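Local atomic coordinates of extracellular invertase (Aspergillus kawachii, PDB entry 5XH8), a protein that hydrolyses the beta-fructofuranosidic bond of sucrose and, with high transfructosylation activity, probably passes fructosyl units to sucrose to build fructooligosaccharides such as 1-kestose. Residues G237-R242 / A521-L526; G310-G315 / L414-A419; L551-Y554 / R558-L561. One frame throughout, in Å; residues are numbered along the deposited sequence.

Interaction 1: residues G237-R242 / A521-L526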
loop_
_atom_site.group_PDB
_atom_site.type_symbol
_atom_site.label_atom_id
_atom_site.label_comp_id
_atom_site.label_asym_id
_atom_site.label_seq_id
_atom_site.Cartn_x
_atom_site.Cartn_y
_atom_site.Cartn_z
ATOM N N GLY A 237 -37.393 -10.382 -6.553
ATOM C CA GLY A 237 -36.465 -11.520 -6.542
ATOM C C GLY A 237 -36.755 -12.566 -7.592
ATOM O O GLY A 237 -36.124 -13.612 -7.599
ATOM N N THR A 238 -37.695 -12.284 -8.497
ATOM C CA THR A 238 -38.130 -13.272 -9.476
ATOM C C THR A 238 -37.183 -13.337 -10.651
ATOM O O THR A 238 -36.807 -14.418 -11.066
ATOM C CB THR A 238 -39.553 -12.950 -10.012
ATOM O OG1 THR A 238 -40.453 -12.812 -8.914
ATOM C CG2 THR A 238 -40.064 -14.039 -10.924
ATOM N N TRP A 239 -36.833 -12.184 -11.211
ATOM C CA TRP A 239 -36.202 -12.125 -12.536
ATOM C C TRP A 239 -34.664 -11.932 -12.562
ATOM O O TRP A 239 -34.034 -12.179 -13.586
ATOM C CB TRP A 239 -36.882 -11.023 -13.368
ATOM C CG TRP A 239 -38.370 -11.289 -13.565
ATOM C CD1 TRP A 239 -39.412 -10.713 -12.879
ATOM C CD2 TRP A 239 -38.966 -12.231 -14.481
ATOM N NE1 TRP A 239 -40.616 -11.229 -13.326
ATOM C CE2 TRP A 239 -40.373 -12.159 -14.301
ATOM C CE3 TRP A 239 -38.448 -13.127 -15.429
ATOM C CZ2 TRP A 239 -41.263 -12.949 -15.036
ATOM C CZ3 TRP A 239 -39.340 -13.910 -16.167
ATOM C CH2 TRP A 239 -40.728 -13.817 -15.960
ATOM N N ALA A 240 -34.083 -11.464 -11.467
ATOM C CA ALA A 240 -32.665 -11.071 -11.457
ATOM C C ALA A 240 -31.988 -11.333 -10.128
ATOM O O ALA A 240 -31.183 -10.527 -9.646
ATOM C CB ALA A 240 -32.540 -9.617 -11.863
ATOM N N GLY A 241 -32.314 -12.490 -9.547
ATOM C CA GLY A 241 -31.682 -12.965 -8.333
ATOM C C GLY A 241 -31.775 -11.936 -7.241
ATOM O O GLY A 241 -32.831 -11.317 -7.067
ATOM N N ARG A 242 -30.670 -11.759 -6.515
ATOM C CA ARG A 242 -30.550 -10.711 -5.513
ATOM C C ARG A 242 -29.252 -9.923 -5.706
ATOM O O ARG A 242 -28.258 -10.421 -6.253
ATOM C CB ARG A 242 -30.607 -11.282 -4.099
ATOM C CG ARG A 242 -31.733 -12.282 -3.825
ATOM C CD ARG A 242 -31.908 -12.509 -2.327
ATOM N NE ARG A 242 -32.448 -11.303 -1.680
ATOM C CZ ARG A 242 -33.750 -10.979 -1.574
ATOM N NH1 ARG A 242 -34.706 -11.759 -2.052
ATOM N NH2 ARG A 242 -34.100 -9.838 -0.990
ATOM N N ALA A 521 -32.273 -24.468 -13.372
ATOM C CA ALA A 521 -33.465 -23.772 -13.849
ATOM C C ALA A 521 -33.178 -22.319 -14.122
ATOM O O ALA A 521 -32.381 -21.700 -13.406
ATOM C CB ALA A 521 -34.577 -23.877 -12.802
ATOM N N GLY A 522 -33.838 -21.774 -15.144
ATOM C CA GLY A 522 -33.935 -20.334 -15.336
ATOM C C GLY A 522 -35.288 -19.852 -15.860
ATOM O O GLY A 522 -35.942 -20.552 -16.621
ATOM N N LYS A 523 -35.687 -18.653 -15.442
ATOM C CA LYS A 523 -36.945 -18.014 -15.867
ATOM C C LYS A 523 -36.869 -17.530 -17.303
ATOM O O LYS A 523 -35.875 -16.904 -17.708
ATOM C CB LYS A 523 -37.259 -16.786 -15.015
ATOM C CG LYS A 523 -37.484 -17.074 -13.546
ATOM C CD LYS A 523 -38.875 -17.610 -13.274
ATOM C CE LYS A 523 -39.952 -16.566 -13.540
ATOM N NZ LYS A 523 -41.176 -16.934 -12.778
ATOM N N LEU A 524 -37.931 -17.813 -18.063
ATOM C CA LEU A 524 -38.084 -17.289 -19.411
ATOM C C LEU A 524 -39.578 -17.047 -19.666
ATOM O O LEU A 524 -40.351 -17.990 -19.629
ATOM C CB LEU A 524 -37.549 -18.283 -20.438
ATOM C CG LEU A 524 -37.770 -17.885 -21.902
ATOM C CD1 LEU A 524 -37.028 -16.600 -22.264
ATOM C CD2 LEU A 524 -37.362 -19.026 -22.811
ATOM N N ARG A 525 -39.965 -15.791 -19.888
ATOM C CA ARG A 525 -41.340 -15.457 -20.244
ATOM C C ARG A 525 -41.480 -15.483 -21.752
ATOM O O ARG A 525 -40.687 -14.875 -22.474
ATOM C CB ARG A 525 -41.755 -14.084 -19.736
ATOM C CG ARG A 525 -43.106 -13.616 -20.297
ATOM C CD ARG A 525 -43.762 -12.583 -19.417
ATOM N NE ARG A 525 -44.089 -13.166 -18.129
ATOM C CZ ARG A 525 -44.420 -12.478 -17.047
ATOM N NH1 ARG A 525 -44.518 -11.149 -17.069
ATOM N NH2 ARG A 525 -44.674 -13.130 -15.924
ATOM N N LEU A 526 -42.500 -16.205 -22.202
ATOM C CA LEU A 526 -42.961 -16.202 -23.589
ATOM C C LEU A 526 -44.198 -15.303 -23.564
ATOM O O LEU A 526 -45.185 -15.615 -22.887
ATOM C CB LEU A 526 -43.316 -17.639 -24.021
ATOM C CG LEU A 526 -42.118 -18.612 -23.995
ATOM C CD1 LEU A 526 -42.514 -20.061 -24.276
ATOM C CD2 LEU A 526 -41.059 -18.152 -24.994
#
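A cation-pi contact between Lys-523 and Trp-239 joins a loop of the N-terminal propeller domain, between strands 219-227 and 247-248, to the end of outer strand 520-523 in the C-terminal domain. Lys-523 NZ stands 4.8 Å from the centroid of the six-membered ring of Trp-239, 23° off the ring normal, and the CE methylene lies closer over that face, 3.9 Å from the same centroid, as a CH-pi contact. Lys-523 CB rests on Trp-239 CZ3 (3.7 Å) where the backbone puts it, and bends at chi2 and chi3 bring CE and NZ back over the ring. Thr-238 CG2 lies over the same face and touches Lys-523 NZ at 3.6 Å; the ammonium is held from outside the two segments by Asn-495.

Arg-525 comes to the indole rim instead. Its NH2 lies 3.5 Å from Trp-239 CZ2, near the ring plane, and the guanidinium turns a face to that edge with the two planes 80° apart. Glu-392 probably fixes both groups, taking the indole NE1 hydrogen bond and a salt bridge from Arg-525 NH1, while Glu-496 pairs with NH2. Such an interface belongs to the two-domain architecture of family GH32, a beta-propeller packed against a beta-sandwich.

Interaction 2: residues G310-G315 / L414-A419. With NA (sodium ion), chain B.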
loop_
_atom_site.group_PDB
_atom_site.type_symbol
_atom_site.label_atom_id
_atom_site.label_comp_id
_atom_site.label_asym_id
_atom_site.label_seq_id
_atom_site.Cartn_x
_atom_site.Cartn_y
_atom_site.Cartn_z
ATOM N N GLY A 310 -31.509 -8.999 -15.456
ATOM C CA GLY A 310 -31.720 -10.425 -15.667
ATOM C C GLY A 310 -30.446 -11.189 -15.408
ATOM O O GLY A 310 -29.517 -10.652 -14.787
ATOM N N PHE A 311 -30.405 -12.426 -15.897
ATOM C CA PHE A 311 -29.222 -13.274 -15.775
ATOM C C PHE A 311 -28.505 -13.331 -17.119
ATOM O O PHE A 311 -29.144 -13.518 -18.159
ATOM C CB PHE A 311 -29.596 -14.686 -15.336
ATOM C CG PHE A 311 -29.877 -14.819 -13.873
ATOM C CD1 PHE A 311 -31.123 -14.469 -13.357
ATOM C CD2 PHE A 311 -28.910 -15.322 -12.997
ATOM C CE1 PHE A 311 -31.390 -14.600 -12.013
ATOM C CE2 PHE A 311 -29.179 -15.459 -11.637
ATOM C CZ PHE A 311 -30.425 -15.102 -11.144
ATOM N N LEU A 312 -27.189 -13.111 -17.113
ATOM C CA LEU A 312 -26.355 -13.426 -18.261
ATOM C C LEU A 312 -26.253 -14.960 -18.449
ATOM O O LEU A 312 -26.110 -15.471 -19.588
ATOM C CB LEU A 312 -24.983 -12.786 -18.087
ATOM C CG LEU A 312 -23.954 -13.013 -19.188
ATOM C CD1 LEU A 312 -24.459 -12.562 -20.552
ATOM C CD2 LEU A 312 -22.685 -12.295 -18.812
ATOM N N ASP A 313 -26.292 -15.682 -17.342
ATOM C CA ASP A 313 -26.421 -17.147 -17.394
ATOM C C ASP A 313 -27.060 -17.630 -16.105
ATOM O O ASP A 313 -26.597 -17.284 -15.010
ATOM C CB ASP A 313 -25.084 -17.882 -17.633
ATOM C CG ASP A 313 -25.306 -19.322 -18.091
ATOM O OD1 ASP A 313 -25.566 -20.184 -17.221
ATOM O OD2 ASP A 313 -25.279 -19.587 -19.310
ATOM N N TRP A 314 -28.125 -18.424 -16.253
ATOM C CA TRP A 314 -28.891 -18.954 -15.121
ATOM C C TRP A 314 -28.214 -20.134 -14.425
ATOM O O TRP A 314 -28.694 -20.576 -13.376
ATOM C CB TRP A 314 -30.333 -19.351 -15.559
ATOM C CG TRP A 314 -31.263 -18.201 -15.787
ATOM C CD1 TRP A 314 -31.442 -17.500 -16.947
ATOM C CD2 TRP A 314 -32.155 -17.628 -14.833
ATOM N NE1 TRP A 314 -32.374 -16.516 -16.765
ATOM C CE2 TRP A 314 -32.835 -16.576 -15.480
ATOM C CE3 TRP A 314 -32.447 -17.902 -13.489
ATOM C CZ2 TRP A 314 -33.787 -15.795 -14.830
ATOM C CZ3 TRP A 314 -33.393 -17.131 -12.843
ATOM C CH2 TRP A 314 -34.049 -16.080 -13.514
ATOM N N GLY A 315 -27.118 -20.654 -14.982
ATOM C CA GLY A 315 -26.417 -21.787 -14.361
ATOM C C GLY A 315 -25.989 -21.517 -12.930
ATOM O O GLY A 315 -25.491 -20.419 -12.607
ATOM N N LEU A 414 -31.864 -7.285 -22.993
ATOM C CA LEU A 414 -30.491 -7.614 -23.393
ATOM C C LEU A 414 -30.505 -8.851 -24.302
ATOM O O LEU A 414 -31.015 -9.914 -23.927
ATOM C CB LEU A 414 -29.585 -7.860 -22.179
ATOM C CG LEU A 414 -28.123 -8.174 -22.536
ATOM C CD1 LEU A 414 -27.426 -6.935 -23.077
ATOM C CD2 LEU A 414 -27.366 -8.758 -21.351
ATOM N N GLY A 415 -29.936 -8.683 -25.484
ATOM C CA GLY A 415 -29.720 -9.777 -26.422
ATOM C C GLY A 415 -28.450 -10.533 -26.056
ATOM O O GLY A 415 -27.391 -9.914 -25.863
ATOM N N ILE A 416 -28.581 -11.859 -25.935
ATOM C CA ILE A 416 -27.499 -12.788 -25.603
ATOM C C ILE A 416 -27.487 -13.859 -26.691
ATOM O O ILE A 416 -28.446 -14.610 -26.810
ATOM C CB ILE A 416 -27.735 -13.459 -24.207
ATOM C CG1 ILE A 416 -27.958 -12.405 -23.112
ATOM C CG2 ILE A 416 -26.566 -14.385 -23.858
ATOM C CD1 ILE A 416 -28.442 -12.936 -21.793
ATOM N N SER A 417 -26.411 -13.935 -27.475
ATOM C CA SER A 417 -26.273 -14.952 -28.501
ATOM C C SER A 417 -24.818 -15.423 -28.594
ATOM O O SER A 417 -23.904 -14.725 -28.170
ATOM C CB SER A 417 -26.719 -14.395 -29.860
ATOM O OG SER A 417 -25.925 -13.265 -30.176
ATOM N N ILE A 418 -24.612 -16.598 -29.171
ATOM C CA ILE A 418 -23.277 -17.142 -29.351
ATOM C C ILE A 418 -22.566 -16.242 -30.355
ATOM O O ILE A 418 -23.137 -15.900 -31.364
ATOM C CB ILE A 418 -23.341 -18.575 -29.925
ATOM C CG1 ILE A 418 -24.083 -19.510 -28.960
ATOM C CG2 ILE A 418 -21.938 -19.100 -30.223
ATOM C CD1 ILE A 418 -24.510 -20.823 -29.574
ATOM N N ALA A 419 -21.330 -15.859 -30.102
ATOM C CA ALA A 419 -20.617 -15.023 -31.063
ATOM C C ALA A 419 -20.646 -15.653 -32.459
ATOM O O ALA A 419 -20.499 -16.885 -32.615
ATOM C CB ALA A 419 -19.193 -14.794 -30.622
HETATM NA NA NA B . -24.567 -18.812 -11.125
HETATM O O HOH W 1 -26.192 -17.389 -12.208
#
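Asp-313 OD1 accepts the backbone N-H of Gly-315 at 2.8 Å, closing an Asx turn, and takes a second hydrogen bond from Ser-318 OG. The Gly-315 N-H meets OD1 on its anti side, 27° out of the carboxylate plane. The other oxygen, OD2, forms a salt bridge with Arg-374 and a hydrogen bond with Ser-562, so both ends of this buried carboxylate are engaged and its rotation is fixed.

The turn puts one main-chain oxygen on the sodium ion and another on a water bound to it. Gly-315 O coordinates the metal directly at 2.4 Å. Asp-313 O instead accepts a hydrogen bond of 2.8 Å from the water. Carbonyl oxygens of His-287, Phe-316 and Ser-318 complete the site.

On the side of strand 414-418 the contact is apolar. Ile-416 carries it through a single methyl: CD1 reaches Phe-311 O at 3.7 Å and meets Leu-312 CD1 at 4.2 Å, the two side chains lying oblique to each other. With CG anti to the backbone N (chi1 179°), Leu-312 brings its branched end toward the isoleucine from the corner the chain turns at Leu-312. Met-289, Leu-376 and Val-346 also touch this leucine. Within 310-315, the rings of Phe-311 and Trp-314 each lie over a rim of the other's face, the planes inclined to one another, with Phe-311 CD1 3.2 Å above the indole plane.

No hydrogen bond crosses between 310-315 and 414-419. The chemistry therefore divides: van der Waals contact of one methyl joins the two segments, while the carboxylate shapes the turn but does not bind the sodium, which takes one carbonyl of the turn directly and a second through water.

Interaction 3: residues L551-Y554 / R558-L561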
loop_
_atom_site.group_PDB
_atom_site.type_symbol
_atom_site.label_atom_id
_atom_site.label_comp_id
_atom_site.label_asym_id
_atom_site.label_seq_id
_atom_site.Cartn_x
_atom_site.Cartn_y
_atom_site.Cartn_z
ATOM N N LEU A 551 -23.100 -28.349 -21.227
ATOM C CA LEU A 551 -24.377 -28.030 -21.837
ATOM C C LEU A 551 -24.651 -26.530 -21.734
ATOM O O LEU A 551 -24.649 -25.973 -20.641
ATOM C CB LEU A 551 -25.532 -28.801 -21.151
ATOM C CG LEU A 551 -26.964 -28.392 -21.573
ATOM C CD1 LEU A 551 -27.239 -28.603 -23.059
ATOM C CD2 LEU A 551 -27.972 -29.150 -20.730
ATOM N N GLU A 552 -24.922 -25.906 -22.871
ATOM C CA GLU A 552 -25.422 -24.544 -22.921
ATOM C C GLU A 552 -26.790 -24.531 -23.615
ATOM O O GLU A 552 -26.940 -25.012 -24.744
ATOM C CB GLU A 552 -24.431 -23.628 -23.636
ATOM C CG GLU A 552 -23.077 -23.549 -22.914
ATOM C CD GLU A 552 -22.131 -22.488 -23.468
ATOM O OE1 GLU A 552 -22.604 -21.401 -23.861
ATOM O OE2 GLU A 552 -20.899 -22.716 -23.475
ATOM N N VAL A 553 -27.772 -23.974 -22.916
ATOM C CA VAL A 553 -29.130 -23.842 -23.402
ATOM C C VAL A 553 -29.413 -22.361 -23.673
ATOM O O VAL A 553 -29.384 -21.553 -22.751
ATOM C CB VAL A 553 -30.122 -24.369 -22.348
ATOM C CG1 VAL A 553 -31.562 -24.256 -22.868
ATOM C CG2 VAL A 553 -29.776 -25.808 -21.975
ATOM N N TYR A 554 -29.667 -22.030 -24.937
ATOM C CA TYR A 554 -30.085 -20.712 -25.365
ATOM C C TYR A 554 -31.563 -20.695 -25.804
ATOM O O TYR A 554 -32.068 -21.686 -26.388
ATOM C CB TYR A 554 -29.230 -20.246 -26.533
ATOM C CG TYR A 554 -27.737 -20.102 -26.234
ATOM C CD1 TYR A 554 -26.875 -21.198 -26.286
ATOM C CD2 TYR A 554 -27.190 -18.856 -25.922
ATOM C CE1 TYR A 554 -25.511 -21.063 -26.014
ATOM C CE2 TYR A 554 -25.823 -18.698 -25.668
ATOM C CZ TYR A 554 -24.987 -19.799 -25.700
ATOM O OH TYR A 554 -23.644 -19.614 -25.449
ATOM N N ARG A 558 -32.209 -14.218 -25.956
ATOM C CA ARG A 558 -32.250 -13.468 -24.696
ATOM C C ARG A 558 -32.149 -14.323 -23.432
ATOM O O ARG A 558 -32.382 -13.832 -22.347
ATOM C CB ARG A 558 -33.535 -12.622 -24.633
ATOM C CG ARG A 558 -34.833 -13.413 -24.547
ATOM C CD ARG A 558 -36.024 -12.543 -24.959
ATOM N NE ARG A 558 -37.309 -13.105 -24.523
ATOM C CZ ARG A 558 -38.349 -13.412 -25.309
ATOM N NH1 ARG A 558 -38.309 -13.236 -26.635
ATOM N NH2 ARG A 558 -39.454 -13.905 -24.753
ATOM N N PHE A 559 -31.794 -15.592 -23.564
ATOM C CA PHE A 559 -31.788 -16.506 -22.439
ATOM C C PHE A 559 -30.611 -17.435 -22.586
ATOM O O PHE A 559 -30.355 -17.919 -23.683
ATOM C CB PHE A 559 -33.058 -17.328 -22.412
ATOM C CG PHE A 559 -33.092 -18.354 -21.333
ATOM C CD1 PHE A 559 -32.595 -19.638 -21.556
ATOM C CD2 PHE A 559 -33.615 -18.051 -20.101
ATOM C CE1 PHE A 559 -32.626 -20.592 -20.554
ATOM C CE2 PHE A 559 -33.656 -18.997 -19.096
ATOM C CZ PHE A 559 -33.174 -20.276 -19.329
ATOM N N ALA A 560 -29.907 -17.668 -21.477
ATOM C CA ALA A 560 -28.849 -18.688 -21.420
ATOM C C ALA A 560 -28.817 -19.382 -20.078
ATOM O O ALA A 560 -28.887 -18.728 -19.042
ATOM C CB ALA A 560 -27.481 -18.085 -21.734
ATOM N N LEU A 561 -28.688 -20.710 -20.118
ATOM C CA LEU A 561 -28.587 -21.556 -18.932
ATOM C C LEU A 561 -27.574 -22.673 -19.227
ATOM O O LEU A 561 -27.767 -23.452 -20.178
ATOM C CB LEU A 561 -29.932 -22.175 -18.603
ATOM C CG LEU A 561 -30.002 -23.270 -17.522
ATOM C CD1 LEU A 561 -29.479 -22.808 -16.193
ATOM C CD2 LEU A 561 -31.441 -23.715 -17.335
#
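Two backbone hydrogen bonds pair Val-553 with Leu-561 across an antiparallel hairpin. Val-553 N donates to Leu-561 O at 2.8 Å, and Leu-561 N returns a bond of 2.9 Å to Val-553 O. The second lies in the carbonyl plane of its acceptor, whereas the first donor is tilted 29° from it. Tyr-554 and Ala-560 follow as a non-hydrogen-bonded pair, their CA atoms 4.6 Å apart.

Weaker CA-H...O contacts support this ladder: Ala-560 CA reaches Val-553 O at 3.2 Å, and Tyr-554 CA approaches Phe-559 O.

The apolar side chains divide between the two faces. On one, Val-553 CB lies 4.3 Å from Leu-561 CB, and Phe-559 extends the patch, its CE1 4.5 Å from Val-553 CG1; Ile-498 and Val-500 of strand 497-501 pack against this side. On the other, Tyr-554 CD2 sits 4.3 Å from the methyl of Ala-560, which also borders Asp-313 and Arg-374.

Polar groups gather round the phenol oxygen of Tyr-554. Its CG stands anti to the carbonyl carbon (chi1 -62°), which lays the ring back along its own strand so that OH reaches Glu-552 OE1 at 2.6 Å in a weak hydrogen bond. Arg-374 binds both, as a salt bridge to Glu-552 and a hydrogen bond to the phenol, while His-31 holds Glu-552 OE2; the salt bridge with Arg-374 would probably favour the ionised carboxylate.

Arg-558 and Phe-559 both face Ala-555, a classic beta bulge near the turn of this beta hairpin of the C-terminal beta-sandwich.

Trp-314 of interaction 2 connects all three contacts. Its indole packs on interaction 1, with CD2 3.3 Å from Gly-522 CA, and on interaction 3, where CD1 lies 3.4 Å from Phe-559 CE2; its N also makes a probable hydrogen bond of 2.9 Å to Ala-560 O. Interactions 1 and 3 meet directly as well, through a probable hydrogen bond of 2.8 Å between Arg-525 O and Arg-558 NH2. Arg-374 bridges interactions 2 and 3 by pairing with both Asp-313 and Glu-552. The sodium site belongs to interaction 2, about 8 Å from the side chain of Leu-561, while a bound glycerol lies about 9 Å from that of Trp-239.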